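Local coordinates for protein F420-reducing hydrogenase, subunit beta (Methanothermobacter marburgensis, PDB 4OMF) that binds FAD and an iron-sulfur cluster as the beta subunit of a hydrogenase and probably passes electrons from hydrogen oxidation to coenzyme F420, at residues 45-50 with 58-63; 93-98 with 123-128; 75-80 with 138-143. All coordinates share one frame; numbering follows the deposited sequence.

Contact 1 of 3, residues 45-50 with 58-63; sequences AVVAGP and QPMVAM. With FAD (flavin-adenine dinucleotide), chain R.
Val-47 and Met-60 lie side by side and point the same way from their paired strands. CG2 of Val-47 meets SD of Met-60 at 3.6 Å. A chi1 of 65° sets CG of Met-60 between its backbone N and carbonyl carbon, 3.9 Å from CA of Gly-49; the chain bends again at chi2 and chi3. Gly-49 has no CB, and CG of Met-60 takes up the room one would need. On the same face Ala-62 CB packs against CG2 of Val-47. Val-46 and Val-61 occupy the other face, where their CG2 methyls meet at 4.2 Å and the side chains cross obliquely. The two strands form a beta hairpin at one edge of the chain's mixed sheet. Ala-45/Ala-62, Val-47/Met-60 and Gly-49/Gln-58 are its antiparallel hydrogen-bonded pairs. The bond from Gly-49 N to Gln-58 O is more bent than the others, at 136°. A water donates to both Pro-50 O and Gln-58 O near this end. Strand 44-51 also serves the FAD pocket: Ala-48 N donates to the ribose O2B of FAD at 2.8 Å, and Ala-48 CB lies 3.4 Å from the adenine atom C4A of FAD.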
loop_
_atom_site.group_PDB
_atom_site.type_symbol
_atom_site.label_atom_id
_atom_site.label_comp_id
_atom_site.label_asym_id
_atom_site.label_seq_id
_atom_site.Cartn_x
_atom_site.Cartn_y
_atom_site.Cartn_z
ATOM N N ALA C 45 4.707 -1.274 33.713
ATOM C CA ALA C 45 3.642 -2.119 33.194
ATOM C C ALA C 45 2.834 -1.407 32.128
ATOM O O ALA C 45 2.622 -0.211 32.214
ATOM C CB ALA C 45 2.714 -2.574 34.336
ATOM N N VAL C 46 2.364 -2.151 31.136
ATOM C CA VAL C 46 1.489 -1.558 30.122
ATOM C C VAL C 46 0.059 -1.687 30.639
ATOM O O VAL C 46 -0.346 -2.772 31.079
ATOM C CB VAL C 46 1.635 -2.248 28.733
ATOM C CG1 VAL C 46 0.540 -1.741 27.786
ATOM C CG2 VAL C 46 3.021 -1.959 28.132
ATOM N N VAL C 47 -0.661 -0.560 30.654
ATOM C CA VAL C 47 -2.030 -0.485 31.148
ATOM C C VAL C 47 -2.908 0.370 30.235
ATOM O O VAL C 47 -2.398 1.107 29.397
ATOM C CB VAL C 47 -2.096 0.107 32.565
ATOM C CG1 VAL C 47 -1.428 -0.841 33.584
ATOM C CG2 VAL C 47 -1.455 1.481 32.587
ATOM N N ALA C 48 -4.222 0.285 30.423
ATOM C CA ALA C 48 -5.156 1.119 29.670
ATOM C C ALA C 48 -5.368 2.458 30.359
ATOM O O ALA C 48 -6.229 2.569 31.224
ATOM C CB ALA C 48 -6.498 0.396 29.494
ATOM N N GLY C 49 -4.582 3.464 29.980
ATOM C CA GLY C 49 -4.625 4.759 30.638
ATOM C C GLY C 49 -5.591 5.713 29.963
ATOM O O GLY C 49 -6.200 5.373 28.948
ATOM N N PRO C 50 -5.741 6.921 30.528
ATOM C CA PRO C 50 -6.682 7.908 29.980
ATOM C C PRO C 50 -6.300 8.274 28.554
ATOM O O PRO C 50 -5.111 8.272 28.230
ATOM C CB PRO C 50 -6.525 9.114 30.917
ATOM C CG PRO C 50 -5.897 8.554 32.175
ATOM C CD PRO C 50 -5.022 7.427 31.708
ATOM N N GLN C 58 -6.204 4.812 26.226
ATOM C CA GLN C 58 -5.056 4.537 25.365
ATOM C C GLN C 58 -4.023 3.733 26.155
ATOM O O GLN C 58 -3.729 4.053 27.321
ATOM C CB GLN C 58 -4.449 5.842 24.831
ATOM C CG GLN C 58 -5.349 6.563 23.817
ATOM C CD GLN C 58 -5.367 5.884 22.440
ATOM O OE1 GLN C 58 -4.441 5.138 22.080
ATOM N NE2 GLN C 58 -6.421 6.143 21.665
ATOM N N PRO C 59 -3.468 2.692 25.532
ATOM C CA PRO C 59 -2.388 1.943 26.190
ATOM C C PRO C 59 -1.236 2.865 26.510
ATOM O O PRO C 59 -0.923 3.770 25.724
ATOM C CB PRO C 59 -1.980 0.897 25.150
ATOM C CG PRO C 59 -3.180 0.788 24.236
ATOM C CD PRO C 59 -3.783 2.158 24.196
ATOM N N MET C 60 -0.611 2.641 27.654
ATOM C CA MET C 60 0.501 3.486 28.074
ATOM C C MET C 60 1.409 2.682 29.009
ATOM O O MET C 60 0.973 1.696 29.617
ATOM C CB MET C 60 -0.015 4.754 28.759
ATOM C CG MET C 60 -0.752 4.506 30.082
ATOM S SD MET C 60 0.348 4.428 31.515
ATOM C CE MET C 60 1.158 6.023 31.427
ATOM N N VAL C 61 2.668 3.097 29.114
ATOM C CA VAL C 61 3.630 2.383 29.960
ATOM C C VAL C 61 3.712 3.084 31.306
ATOM O O VAL C 61 4.182 4.209 31.382
ATOM C CB VAL C 61 5.044 2.337 29.311
ATOM C CG1 VAL C 61 6.036 1.595 30.197
ATOM C CG2 VAL C 61 4.979 1.716 27.918
ATOM N N ALA C 62 3.223 2.442 32.360
ATOM C CA ALA C 62 3.226 3.060 33.681
ATOM C C ALA C 62 4.489 2.661 34.399
ATOM O O ALA C 62 4.827 1.479 34.423
ATOM C CB ALA C 62 1.975 2.630 34.502
ATOM N N MET C 63 5.172 3.623 35.007
ATOM C CA MET C 63 6.418 3.336 35.710
ATOM C C MET C 63 6.387 3.862 37.149
ATOM O O MET C 63 7.421 3.932 37.820
ATOM C CB MET C 63 7.600 3.915 34.930
ATOM C CG MET C 63 7.808 3.162 33.638
ATOM S SD MET C 63 9.264 3.583 32.676
ATOM C CE MET C 63 10.648 3.169 33.765
HETATM P PA FAD R . -8.362 -2.182 38.724
HETATM O O1A FAD R . -9.649 -1.412 38.582
HETATM O O2A FAD R . -7.412 -1.993 39.870
HETATM O O5B FAD R . -7.527 -1.950 37.387
HETATM C C5B FAD R . -8.212 -2.267 36.167
HETATM C C4B FAD R . -7.147 -2.549 35.105
HETATM O O4B FAD R . -7.791 -2.928 33.887
HETATM C C3B FAD R . -6.332 -1.291 34.830
HETATM O O3B FAD R . -4.922 -1.560 34.857
HETATM C C2B FAD R . -6.755 -0.907 33.419
HETATM O O2B FAD R . -5.654 -0.334 32.695
HETATM C C1B FAD R . -7.203 -2.222 32.807
HETATM N N9A FAD R . -8.205 -1.976 31.755
HETATM C C8A FAD R . -9.334 -1.259 31.897
HETATM N N7A FAD R . -10.038 -1.244 30.741
HETATM C C5A FAD R . -9.326 -1.979 29.842
HETATM C C6A FAD R . -9.488 -2.352 28.418
HETATM N N6A FAD R . -10.557 -1.929 27.693
HETATM N N1A FAD R . -8.535 -3.128 27.878
HETATM C C2A FAD R . -7.444 -3.532 28.563
HETATM N N3A FAD R . -7.218 -3.222 29.862
HETATM C C4A FAD R . -8.124 -2.459 30.524
HETATM N N1 FAD R . -14.999 -9.026 34.490
HETATM C C2 FAD R . -15.754 -10.184 34.661
HETATM O O2 FAD R . -15.867 -10.664 35.806
HETATM N N3 FAD R . -16.395 -10.740 33.562
HETATM C C4 FAD R . -16.251 -10.194 32.303
HETATM O O4 FAD R . -16.814 -10.751 31.335
HETATM C C4X FAD R . -16.083 -8.760 32.249
HETATM N N5 FAD R . -16.049 -8.178 30.882
HETATM C C5X FAD R . -14.853 -7.360 30.651
HETATM C C6 FAD R . -14.744 -6.835 29.352
HETATM C C7 FAD R . -13.771 -5.869 29.069
HETATM C C7M FAD R . -13.638 -5.305 27.661
HETATM C C8 FAD R . -12.942 -5.438 30.102
HETATM C C8M FAD R . -11.856 -4.394 29.925
HETATM C C9 FAD R . -13.056 -5.949 31.413
HETATM C C9A FAD R . -14.080 -6.852 31.719
HETATM N N10 FAD R . -14.140 -7.446 33.006
HETATM C C10 FAD R . -15.186 -8.284 33.346
HETATM C "C1'" FAD R . -13.090 -7.276 34.030
HETATM C "C2'" FAD R . -13.364 -6.180 35.027
HETATM O "O2'" FAD R . -14.291 -5.274 34.638
HETATM C "C3'" FAD R . -12.243 -5.712 35.613
HETATM O "O3'" FAD R . -11.473 -4.954 34.794
HETATM C "C4'" FAD R . -11.465 -6.686 36.482
HETATM O "O4'" FAD R . -12.304 -7.315 37.473
HETATM C "C5'" FAD R . -10.274 -5.992 37.152
HETATM O "O5'" FAD R . -10.731 -5.190 38.230
HETATM P P FAD R . -9.731 -4.696 39.377
HETATM O O1P FAD R . -8.971 -5.917 39.846
HETATM O O2P FAD R . -10.489 -3.898 40.397
HETATM O O3P FAD R . -8.685 -3.763 38.549
HETATM O O HOH W 1 -2.986 6.667 28.276
#

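Contact 2 of 3, residues 93-98 with 123-128. With KEN (N,N-dimethylmethanamine), chain P.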
loop_
_atom_site.group_PDB
_atom_site.type_symbol
_atom_site.label_atom_id
_atom_site.label_comp_id
_atom_site.label_asym_id
_atom_site.label_seq_id
_atom_site.Cartn_x
_atom_site.Cartn_y
_atom_site.Cartn_z
ATOM N N GLY C 93 13.347 1.323 28.342
ATOM C CA GLY C 93 14.495 0.674 28.980
ATOM C C GLY C 93 14.159 -0.507 29.895
ATOM O O GLY C 93 15.031 -1.012 30.614
ATOM N N ILE C 94 12.898 -0.951 29.873
ATOM C CA ILE C 94 12.413 -1.941 30.831
ATOM C C ILE C 94 12.864 -3.359 30.472
ATOM O O ILE C 94 12.748 -3.774 29.321
ATOM C CB ILE C 94 10.870 -1.888 30.919
ATOM C CG1 ILE C 94 10.415 -0.557 31.521
ATOM C CG2 ILE C 94 10.283 -3.110 31.669
ATOM C CD1 ILE C 94 8.935 -0.217 31.151
ATOM N N GLU C 95 13.410 -4.081 31.447
ATOM C CA GLU C 95 13.818 -5.469 31.220
ATOM C C GLU C 95 12.963 -6.463 31.999
ATOM O O GLU C 95 13.074 -7.680 31.802
ATOM C CB GLU C 95 15.297 -5.659 31.570
ATOM C CG GLU C 95 16.177 -5.016 30.486
ATOM C CD GLU C 95 17.672 -5.106 30.775
ATOM O OE1 GLU C 95 18.058 -5.302 31.952
ATOM O OE2 GLU C 95 18.455 -4.950 29.806
ATOM N N LYS C 96 12.114 -5.929 32.870
ATOM C CA LYS C 96 11.149 -6.719 33.655
ATOM C C LYS C 96 9.770 -6.091 33.525
ATOM O O LYS C 96 9.468 -5.104 34.189
ATOM C CB LYS C 96 11.545 -6.774 35.129
ATOM C CG LYS C 96 12.833 -7.556 35.445
ATOM C CD LYS C 96 13.379 -7.132 36.834
ATOM C CE LYS C 96 14.224 -8.213 37.477
ATOM N NZ LYS C 96 15.317 -8.658 36.568
ATOM N N LEU C 97 8.940 -6.660 32.663
ATOM C CA LEU C 97 7.719 -5.996 32.265
ATOM C C LEU C 97 6.468 -6.673 32.818
ATOM O O LEU C 97 6.369 -7.906 32.829
ATOM C CB LEU C 97 7.642 -5.945 30.732
ATOM C CG LEU C 97 6.482 -5.156 30.110
ATOM C CD1 LEU C 97 6.512 -3.718 30.593
ATOM C CD2 LEU C 97 6.557 -5.222 28.583
ATOM N N GLY C 98 5.501 -5.865 33.233
ATOM C CA GLY C 98 4.180 -6.364 33.579
ATOM C C GLY C 98 3.141 -5.874 32.580
ATOM O O GLY C 98 3.378 -4.911 31.843
ATOM N N ALA C 123 10.233 -11.396 24.498
ATOM C CA ALA C 123 9.496 -12.517 25.100
ATOM C C ALA C 123 9.900 -12.821 26.546
ATOM O O ALA C 123 9.046 -12.992 27.415
ATOM C CB ALA C 123 9.663 -13.750 24.249
ATOM N N ASP C 124 11.199 -12.857 26.822
ATOM C CA ASP C 124 11.642 -13.236 28.153
ATOM C C ASP C 124 11.562 -12.083 29.160
ATOM O O ASP C 124 11.773 -12.281 30.354
ATOM C CB ASP C 124 13.068 -13.785 28.082
ATOM C CG ASP C 124 13.160 -15.018 27.206
ATOM O OD1 ASP C 124 12.273 -15.895 27.331
ATOM O OD2 ASP C 124 14.095 -15.104 26.378
ATOM N N LYS C 125 11.247 -10.887 28.679
ATOM C CA LYS C 125 11.140 -9.731 29.571
ATOM C C LYS C 125 9.790 -9.603 30.249
ATOM O O LYS C 125 9.647 -8.829 31.193
ATOM C CB LYS C 125 11.459 -8.451 28.785
ATOM C CG LYS C 125 12.953 -8.397 28.459
ATOM C CD LYS C 125 13.304 -7.320 27.464
ATOM C CE LYS C 125 14.773 -7.451 27.012
ATOM N NZ LYS C 125 15.083 -6.385 26.009
ATOM N N ILE C 126 8.798 -10.337 29.765
ATOM C CA ILE C 126 7.491 -10.305 30.397
ATOM C C ILE C 126 7.545 -11.147 31.678
ATOM O O ILE C 126 7.785 -12.358 31.622
ATOM C CB ILE C 126 6.409 -10.806 29.438
ATOM C CG1 ILE C 126 6.410 -9.929 28.184
ATOM C CG2 ILE C 126 5.037 -10.802 30.117
ATOM C CD1 ILE C 126 5.347 -10.274 27.212
ATOM N N LYS C 127 7.382 -10.502 32.829
ATOM C CA LYS C 127 7.528 -11.199 34.110
ATOM C C LYS C 127 6.189 -11.421 34.828
ATOM O O LYS C 127 6.068 -12.285 35.692
ATOM C CB LYS C 127 8.473 -10.438 35.042
ATOM C CG LYS C 127 9.866 -10.202 34.450
ATOM C CD LYS C 127 10.582 -11.511 34.109
ATOM C CE LYS C 127 11.940 -11.245 33.434
ATOM N NZ LYS C 127 12.584 -12.528 33.037
ATOM N N LEU C 128 5.188 -10.625 34.478
ATOM C CA LEU C 128 3.870 -10.778 35.097
ATOM C C LEU C 128 2.783 -10.389 34.123
ATOM O O LEU C 128 2.679 -9.227 33.714
ATOM C CB LEU C 128 3.761 -9.930 36.351
ATOM C CG LEU C 128 2.406 -9.865 37.059
ATOM C CD1 LEU C 128 2.007 -11.225 37.585
ATOM C CD2 LEU C 128 2.498 -8.864 38.164
HETATM C CA1 KEN P . 5.234 -16.528 33.163
HETATM C CB1 KEN P . 6.356 -15.675 31.082
HETATM C CC1 KEN P . 4.524 -14.357 32.072
HETATM N NE1 KEN P . 5.675 -15.294 32.379
HETATM O O HOH W 2 14.744 -3.987 27.510
HETATM O O HOH W 3 17.483 -4.700 27.388
#
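Leu-97 pairs with Ile-126 in parallel, and the register slips by one residue before Gly-98 meets Leu-128, which makes a beta bulge. Leu-97 N donates to Lys-125 O at 2.7 Å. Leu-97 O takes Lys-127 N at 2.8 Å and, weakly, Leu-128 N. The side chain of Lys-125 runs extended beyond CG along the chain at Ile-94 and Glu-95. CG of Lys-125 touches Glu-95 O at 3.4 Å. Its NZ bonds to Phe-121 O, and two waters link it to Ile-94 O and to Glu-95 OE2. Lys-127 instead bends at chi2 (-60°). CG of Lys-127 rests on Lys-96 CB at 3.9 Å, and NZ of Lys-127 turns back to donate to Asp-124 O at 2.8 Å. With Lys-127 replaced by alanine, Asp-124 O is likely to lose its ammonium donor and CA and CB of Lys-96 their cover. Ile-126 packs on helix 103-114, the crossover helix of this beta-alpha-beta unit, and CG2 of Ile-126 is 4.1 Å from CC1 of the bound N,N-dimethylmethanamine. Glu-95 OE1 forms a salt bridge with a basic side chain of another protein chain. Lys-125 and Lys-127 thus meet the other segment mainly through their methylenes, while their ammonium groups bond to backbone carbonyls. Glu-95 and Lys-125 have opposite charges, but a water links them and their direct attraction is probably modest.

Contact 3 of 3, residues 75-80 with 138-143. With FAD (flavin-adenine dinucleotide), chain R.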
loop_
_atom_site.group_PDB
_atom_site.type_symbol
_atom_site.label_atom_id
_atom_site.label_comp_id
_atom_site.label_asym_id
_atom_site.label_seq_id
_atom_site.Cartn_x
_atom_site.Cartn_y
_atom_site.Cartn_z
ATOM N N LYS C 75 -12.865 0.194 31.268
ATOM C CA LYS C 75 -13.472 0.853 30.122
ATOM C C LYS C 75 -13.912 -0.235 29.154
ATOM O O LYS C 75 -13.072 -0.983 28.678
ATOM C CB LYS C 75 -12.481 1.812 29.452
ATOM C CG LYS C 75 -11.968 2.928 30.389
ATOM C CD LYS C 75 -10.726 2.457 31.139
ATOM C CE LYS C 75 -10.327 3.421 32.241
ATOM N NZ LYS C 75 -9.107 2.940 33.004
ATOM N N TYR C 76 -15.216 -0.344 28.875
ATOM C CA TYR C 76 -15.672 -1.436 28.012
ATOM C C TYR C 76 -15.569 -1.074 26.530
ATOM O O TYR C 76 -16.557 -1.133 25.799
ATOM C CB TYR C 76 -17.104 -1.853 28.360
ATOM C CG TYR C 76 -17.220 -2.398 29.765
ATOM C CD1 TYR C 76 -16.652 -3.634 30.107
ATOM C CD2 TYR C 76 -17.900 -1.689 30.751
ATOM C CE1 TYR C 76 -16.754 -4.135 31.392
ATOM C CE2 TYR C 76 -18.002 -2.182 32.045
ATOM C CZ TYR C 76 -17.429 -3.405 32.360
ATOM O OH TYR C 76 -17.537 -3.878 33.644
ATOM N N THR C 77 -14.365 -0.686 26.107
ATOM C CA THR C 77 -14.075 -0.483 24.698
ATOM C C THR C 77 -12.604 -0.808 24.463
ATOM O O THR C 77 -11.883 -1.276 25.372
ATOM C CB THR C 77 -14.440 0.952 24.225
ATOM O OG1 THR C 77 -14.311 1.048 22.792
ATOM C CG2 THR C 77 -13.545 1.990 24.872
ATOM N N PHE C 78 -12.144 -0.618 23.234
ATOM C CA PHE C 78 -10.821 -1.106 22.862
ATOM C C PHE C 78 -9.684 -0.341 23.522
ATOM O O PHE C 78 -9.681 0.886 23.550
ATOM C CB PHE C 78 -10.629 -1.038 21.339
ATOM C CG PHE C 78 -11.750 -1.657 20.556
ATOM C CD1 PHE C 78 -12.386 -0.947 19.552
ATOM C CD2 PHE C 78 -12.163 -2.958 20.810
ATOM C CE1 PHE C 78 -13.418 -1.515 18.816
ATOM C CE2 PHE C 78 -13.194 -3.524 20.094
ATOM C CZ PHE C 78 -13.828 -2.798 19.087
ATOM N N SER C 79 -8.707 -1.084 24.034
ATOM C CA SER C 79 -7.418 -0.537 24.422
ATOM C C SER C 79 -6.423 -1.606 24.021
ATOM O O SER C 79 -6.252 -2.582 24.737
ATOM C CB SER C 79 -7.338 -0.240 25.916
ATOM O OG SER C 79 -6.055 0.268 26.269
ATOM N N PRO C 80 -5.807 -1.459 22.837
ATOM C CA PRO C 80 -4.980 -2.561 22.325
ATOM C C PRO C 80 -3.648 -2.611 23.055
ATOM O O PRO C 80 -2.619 -2.214 22.492
ATOM C CB PRO C 80 -4.785 -2.206 20.843
ATOM C CG PRO C 80 -5.773 -1.093 20.555
ATOM C CD PRO C 80 -5.932 -0.368 21.864
ATOM N N PHE C 138 -16.748 -3.625 23.032
ATOM C CA PHE C 138 -17.605 -2.740 22.222
ATOM C C PHE C 138 -16.835 -1.654 21.474
ATOM O O PHE C 138 -15.922 -1.044 22.016
ATOM C CB PHE C 138 -18.664 -2.049 23.111
ATOM C CG PHE C 138 -19.575 -2.999 23.822
ATOM C CD1 PHE C 138 -20.697 -3.518 23.180
ATOM C CD2 PHE C 138 -19.306 -3.401 25.123
ATOM C CE1 PHE C 138 -21.544 -4.423 23.820
ATOM C CE2 PHE C 138 -20.144 -4.312 25.767
ATOM C CZ PHE C 138 -21.268 -4.816 25.111
ATOM N N PRO C 139 -17.210 -1.398 20.211
ATOM C CA PRO C 139 -16.679 -0.168 19.609
ATOM C C PRO C 139 -17.154 1.039 20.439
ATOM O O PRO C 139 -18.177 0.973 21.129
ATOM C CB PRO C 139 -17.269 -0.162 18.196
ATOM C CG PRO C 139 -17.728 -1.586 17.948
ATOM C CD PRO C 139 -18.072 -2.163 19.290
ATOM N N TYR C 140 -16.404 2.127 20.383
ATOM C CA TYR C 140 -16.724 3.304 21.175
ATOM C C TYR C 140 -18.126 3.851 20.846
ATOM O O TYR C 140 -18.870 4.268 21.745
ATOM C CB TYR C 140 -15.672 4.392 20.965
ATOM C CG TYR C 140 -15.834 5.593 21.895
ATOM C CD1 TYR C 140 -16.208 6.846 21.399
ATOM C CD2 TYR C 140 -15.614 5.462 23.262
ATOM C CE1 TYR C 140 -16.351 7.952 22.245
ATOM C CE2 TYR C 140 -15.756 6.561 24.128
ATOM C CZ TYR C 140 -16.134 7.794 23.605
ATOM O OH TYR C 140 -16.254 8.880 24.430
ATOM N N THR C 141 -18.510 3.811 19.569
ATOM C CA THR C 141 -19.830 4.303 19.175
ATOM C C THR C 141 -20.961 3.487 19.797
ATOM O O THR C 141 -22.028 4.024 20.070
ATOM C CB THR C 141 -20.017 4.305 17.650
ATOM O OG1 THR C 141 -19.477 3.086 17.129
ATOM C CG2 THR C 141 -19.312 5.508 17.024
ATOM N N SER C 142 -20.724 2.196 20.030
ATOM C CA SER C 142 -21.715 1.384 20.716
ATOM C C SER C 142 -21.872 1.853 22.151
ATOM O O SER C 142 -22.986 1.967 22.636
ATOM C CB SER C 142 -21.333 -0.097 20.684
ATOM O OG SER C 142 -21.557 -0.602 19.380
ATOM N N LEU C 143 -20.764 2.140 22.834
ATOM C CA LEU C 143 -20.898 2.715 24.184
ATOM C C LEU C 143 -21.697 4.008 24.144
ATOM O O LEU C 143 -22.562 4.238 24.992
ATOM C CB LEU C 143 -19.541 2.964 24.828
ATOM C CG LEU C 143 -18.724 1.748 25.240
ATOM C CD1 LEU C 143 -17.512 2.226 26.066
ATOM C CD2 LEU C 143 -19.587 0.783 26.038
HETATM P PA FAD R . -8.362 -2.182 38.724
HETATM O O1A FAD R . -9.649 -1.412 38.582
HETATM O O2A FAD R . -7.412 -1.993 39.870
HETATM O O5B FAD R . -7.527 -1.950 37.387
HETATM C C5B FAD R . -8.212 -2.267 36.167
HETATM C C4B FAD R . -7.147 -2.549 35.105
HETATM O O4B FAD R . -7.791 -2.928 33.887
HETATM C C3B FAD R . -6.332 -1.291 34.830
HETATM O O3B FAD R . -4.922 -1.560 34.857
HETATM C C2B FAD R . -6.755 -0.907 33.419
HETATM O O2B FAD R . -5.654 -0.334 32.695
HETATM C C1B FAD R . -7.203 -2.222 32.807
HETATM N N9A FAD R . -8.205 -1.976 31.755
HETATM C C8A FAD R . -9.334 -1.259 31.897
HETATM N N7A FAD R . -10.038 -1.244 30.741
HETATM C C5A FAD R . -9.326 -1.979 29.842
HETATM C C6A FAD R . -9.488 -2.352 28.418
HETATM N N6A FAD R . -10.557 -1.929 27.693
HETATM N N1A FAD R . -8.535 -3.128 27.878
HETATM C C2A FAD R . -7.444 -3.532 28.563
HETATM N N3A FAD R . -7.218 -3.222 29.862
HETATM C C4A FAD R . -8.124 -2.459 30.524
HETATM N N1 FAD R . -14.999 -9.026 34.490
HETATM C C2 FAD R . -15.754 -10.184 34.661
HETATM O O2 FAD R . -15.867 -10.664 35.806
HETATM N N3 FAD R . -16.395 -10.740 33.562
HETATM C C4 FAD R . -16.251 -10.194 32.303
HETATM O O4 FAD R . -16.814 -10.751 31.335
HETATM C C4X FAD R . -16.083 -8.760 32.249
HETATM N N5 FAD R . -16.049 -8.178 30.882
HETATM C C5X FAD R . -14.853 -7.360 30.651
HETATM C C6 FAD R . -14.744 -6.835 29.352
HETATM C C7 FAD R . -13.771 -5.869 29.069
HETATM C C7M FAD R . -13.638 -5.305 27.661
HETATM C C8 FAD R . -12.942 -5.438 30.102
HETATM C C8M FAD R . -11.856 -4.394 29.925
HETATM C C9 FAD R . -13.056 -5.949 31.413
HETATM C C9A FAD R . -14.080 -6.852 31.719
HETATM N N10 FAD R . -14.140 -7.446 33.006
HETATM C C10 FAD R . -15.186 -8.284 33.346
HETATM C "C1'" FAD R . -13.090 -7.276 34.030
HETATM C "C2'" FAD R . -13.364 -6.180 35.027
HETATM O "O2'" FAD R . -14.291 -5.274 34.638
HETATM C "C3'" FAD R . -12.243 -5.712 35.613
HETATM O "O3'" FAD R . -11.473 -4.954 34.794
HETATM C "C4'" FAD R . -11.465 -6.686 36.482
HETATM O "O4'" FAD R . -12.304 -7.315 37.473
HETATM C "C5'" FAD R . -10.274 -5.992 37.152
HETATM O "O5'" FAD R . -10.731 -5.190 38.230
HETATM P P FAD R . -9.731 -4.696 39.377
HETATM O O1P FAD R . -8.971 -5.917 39.846
HETATM O O2P FAD R . -10.489 -3.898 40.397
HETATM O O3P FAD R . -8.685 -3.763 38.549
#
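Thr-77 OG1 donates to Phe-138 O at 2.8 Å, nearly in line with the carbonyl bond. A chi1 of -172° turns the hydroxyl of Thr-77 away from its backbone N and towards Phe-138. The same Phe-138 O stands 3.9 Å above the plane of the Phe-78 ring, over its centre. CE1 of Phe-78 also touches CA of Pro-139 at 3.6 Å. Tyr-76 O meets apolar groups on the other segment: it lies in the plane of the Phe-138 ring, at its edge, with CD2 of Phe-138 3.6 Å away. Leu-143 brings CD1 to within 3.5 Å of Tyr-76 O, and the same methyl packs on CB of Thr-77. Pro-139 is the N-cap residue of helix 140-150, so this contact sets the start of that helix against the loop 75-80. The loop makes an inverse gamma turn centred on Tyr-76, and the turn presents backbone groups to the adenine of FAD. Lys-75 N donates to N7A of FAD, and N6A of FAD donates to Lys-75 O at 2.9 Å and more weakly to Thr-77 O. The Tyr-76 ring sets its edge to the flavin, with CE1 of Tyr-76 3.8 Å from C5X of FAD. Farther out, Asn-137 ND2 bonds to Thr-77 O, and Phe-146 meets Phe-138 edge-to-face. Tyr-140 OH reaches Phe-54 O. Thr-141 OG1 bonds to the backbone of another protein chain.

How the contacts relate
From the N terminus, contact 1 comes first and closes the beta hairpin of strands 44-51 and 56-62. The chain then enters the loop 75-80, the first half of contact 3. Contact 2 follows and closes the crossover from strand 97-101 to 126-132. It is nested inside the long loop that contact 3 completes at helix 140-150. Contacts 1 and 2 join in one sheet, where Val-46 N probably bonds to Gly-98 O. Contacts 1 and 3 meet where Ala-48 and Pro-59 pack on Ser-79, and both touch FAD. Contacts 2 and 3 do not touch; their nearest atoms are about 11 Å apart.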